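Local atomic coordinates of transcriptional regulator (Vibrio vulnificus, PDB entry 4IVN), a protein that probably binds promoter DNA as a repressor of the nan genes for sialic acid catabolism and binds the sugar phosphate ManNAc-6P. Residues A[32-35]-A[36-40]. Numbering follows the deposited sequence.
Sequences NAHD and VQFQT
With CG of H34 trans to its own backbone N (chi1 171°) and the F38 side chain turned back beside its backbone N (chi1 -46°), the two rings meet where helix 20-36 ends. The pair is an offset edge-to-face stack: the edge of F38 is directed at the face of H34, the centroids lie 5.6 Å apart, and F38 CE2 comes within 3.7 Å of H34 NE2. CB of Q37 sits over one face of the phenyl ring, while the carbonyl O of H34 approaches CE2 obliquely. The F38 side chain also touches P228 and lies about 9 Å from a bound ManNAc-6P.

Beyond V36 the chain leaves helix 20-36. V36 N still donates to N32 O at 3.0 Å, with a weak second bond to A33 O, but F38 N reaches back three residues to D35 O (2.9 Å) and a type I turn runs from V36 to Q39. Q39 returns its extended side chain to the helix, where NE2 gives D35 OD2 a fairly straight 3.1 Å bond on the anti side but 32° out of the carboxylate plane. Meanwhile V36 and Q37 rest on helix 67-78, and T40 OG1 caps helix 41-48 through D43 N. The contact thus forms the turn between two helices of the HTH-type domain. With NE2 shared between D35 OD2 and Y28 OH, a neutral amide ties this turn to helix 20-36 without neutralising the charge that D35 probably carries.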
ATOM      1  N   ASN A  32     -28.057 -14.474 -10.782  1.00 46.51           N
ATOM      2  CA  ASN A  32     -26.964 -14.229  -9.802  1.00 49.80           C
ATOM      3  C   ASN A  32     -26.160 -13.000 -10.112  1.00 42.49           C
ATOM      4  O   ASN A  32     -24.980 -12.885  -9.743  1.00 46.19           O
ATOM      5  CB  ASN A  32     -26.034 -15.447  -9.739  1.00 47.53           C
ATOM      6  CG  ASN A  32     -26.733 -16.652  -9.203  1.00 53.03           C
ATOM      7  OD1 ASN A  32     -26.994 -16.724  -8.023  1.00 55.18           O
ATOM      8  ND2 ASN A  32     -27.075 -17.596 -10.077  1.00 49.55           N
ATOM      9  N   ALA A  33     -26.781 -12.139 -10.900  1.00 46.62           N
ATOM     10  CA  ALA A  33     -26.070 -11.132 -11.676  1.00 45.21           C
ATOM     11  C   ALA A  33     -25.262 -10.207 -10.807  1.00 44.97           C
ATOM     12  O   ALA A  33     -24.122  -9.858 -11.158  1.00 37.52           O
ATOM     13  CB  ALA A  33     -27.013 -10.333 -12.568  1.00 48.63           C
ATOM     14  N   HIS A  34     -25.816  -9.809  -9.669  1.00 39.90           N
ATOM     15  CA  HIS A  34     -25.045  -9.004  -8.733  1.00 46.43           C
ATOM     16  C   HIS A  34     -23.733  -9.674  -8.371  1.00 44.81           C
ATOM     17  O   HIS A  34     -22.657  -9.025  -8.375  1.00 42.38           O
ATOM     18  CB  HIS A  34     -25.837  -8.620  -7.456  1.00 56.07           C
ATOM     19  CG  HIS A  34     -24.960  -7.969  -6.382  1.00 62.18           C
ATOM     20  ND1 HIS A  34     -24.885  -6.634  -6.218  1.00 61.86           N
ATOM     21  CD2 HIS A  34     -24.048  -8.536  -5.456  1.00 59.79           C
ATOM     22  CE1 HIS A  34     -23.998  -6.360  -5.220  1.00 60.77           C
ATOM     23  NE2 HIS A  34     -23.510  -7.529  -4.753  1.00 59.58           N
ATOM     24  N   ASP A  35     -23.776 -10.960  -8.030  1.00 41.75           N
ATOM     25  CA  ASP A  35     -22.519 -11.629  -7.633  1.00 42.64           C
ATOM     26  C   ASP A  35     -21.547 -11.967  -8.810  1.00 41.15           C
ATOM     27  O   ASP A  35     -20.333 -12.056  -8.619  1.00 40.03           O
ATOM     28  CB  ASP A  35     -22.768 -12.895  -6.809  1.00 48.67           C
ATOM     29  CG  ASP A  35     -21.476 -13.454  -6.212  1.00 46.96           C
ATOM     30  OD1 ASP A  35     -20.796 -12.735  -5.433  1.00 54.68           O
ATOM     31  OD2 ASP A  35     -21.089 -14.596  -6.567  1.00 53.32           O
ATOM     32  N   VAL A  36     -22.093 -12.140 -10.011  1.00 38.93           N
ATOM     33  CA  VAL A  36     -21.303 -12.479 -11.158  1.00 36.66           C
ATOM     34  C   VAL A  36     -20.251 -11.350 -11.402  1.00 36.13           C
ATOM     35  O   VAL A  36     -19.172 -11.630 -11.950  1.00 33.19           O
ATOM     36  CB  VAL A  36     -22.159 -12.805 -12.424  1.00 36.96           C
ATOM     37  CG1 VAL A  36     -21.284 -12.928 -13.707  1.00 35.56           C
ATOM     38  CG2 VAL A  36     -22.943 -14.099 -12.243  1.00 36.36           C
ATOM     39  N   GLN A  37     -20.584 -10.105 -11.050  1.00 39.85           N
ATOM     40  CA  GLN A  37     -19.627  -8.941 -11.166  1.00 38.48           C
ATOM     41  C   GLN A  37     -18.280  -9.272 -10.546  1.00 39.95           C
ATOM     42  O   GLN A  37     -17.207  -8.801 -10.990  1.00 39.29           O
ATOM     43  CB  GLN A  37     -20.149  -7.727 -10.378  1.00 42.25           C
ATOM     44  CG  GLN A  37     -21.525  -7.240 -10.707  1.00 44.83           C
ATOM     45  CD  GLN A  37     -21.902  -6.011  -9.879  1.00 45.53           C
ATOM     46  OE1 GLN A  37     -22.461  -6.116  -8.783  1.00 46.35           O
ATOM     47  NE2 GLN A  37     -21.662  -4.851 -10.441  1.00 40.50           N
ATOM     48  N   PHE A  38     -18.334 -10.087  -9.509  1.00 41.57           N
ATOM     49  CA  PHE A  38     -17.125 -10.373  -8.725  1.00 42.37           C
ATOM     50  C   PHE A  38     -16.533 -11.739  -9.046  1.00 41.27           C
ATOM     51  O   PHE A  38     -15.610 -12.137  -8.354  1.00 38.70           O
ATOM     52  CB  PHE A  38     -17.371 -10.199  -7.209  1.00 40.21           C
ATOM     53  CG  PHE A  38     -18.109  -8.934  -6.867  1.00 43.62           C
ATOM     54  CD1 PHE A  38     -17.484  -7.691  -6.954  1.00 40.97           C
ATOM     55  CD2 PHE A  38     -19.439  -8.983  -6.425  1.00 43.50           C
ATOM     56  CE1 PHE A  38     -18.175  -6.505  -6.654  1.00 38.72           C
ATOM     57  CE2 PHE A  38     -20.131  -7.817  -6.128  1.00 47.43           C
ATOM     58  CZ  PHE A  38     -19.498  -6.567  -6.261  1.00 48.72           C
ATOM     59  N   GLN A  39     -17.015 -12.417 -10.124  1.00 34.59           N
ATOM     60  CA  GLN A  39     -16.515 -13.754 -10.448  1.00 32.55           C
ATOM     61  C   GLN A  39     -15.574 -13.639 -11.626  1.00 34.18           C
ATOM     62  O   GLN A  39     -15.798 -12.801 -12.487  1.00 35.04           O
ATOM     63  CB  GLN A  39     -17.679 -14.697 -10.866  1.00 34.84           C
ATOM     64  CG  GLN A  39     -18.594 -15.047  -9.683  1.00 39.65           C
ATOM     65  CD  GLN A  39     -19.660 -16.101 -10.017  1.00 41.60           C
ATOM     66  OE1 GLN A  39     -19.503 -16.896 -10.945  1.00 41.02           O
ATOM     67  NE2 GLN A  39     -20.728 -16.114  -9.234  1.00 40.35           N
ATOM     68  N   THR A  40     -14.596 -14.522 -11.645  1.00 34.94           N
ATOM     69  CA  THR A  40     -13.685 -14.687 -12.753  1.00 36.19           C
ATOM     70  C   THR A  40     -14.291 -15.623 -13.782  1.00 34.18           C
ATOM     71  O   THR A  40     -15.309 -16.267 -13.515  1.00 36.16           O
ATOM     72  CB  THR A  40     -12.329 -15.259 -12.290  1.00 34.41           C
ATOM     73  OG1 THR A  40     -12.493 -16.624 -11.849  1.00 33.29           O
ATOM     74  CG2 THR A  40     -11.768 -14.373 -11.180  1.00 30.81           C
TER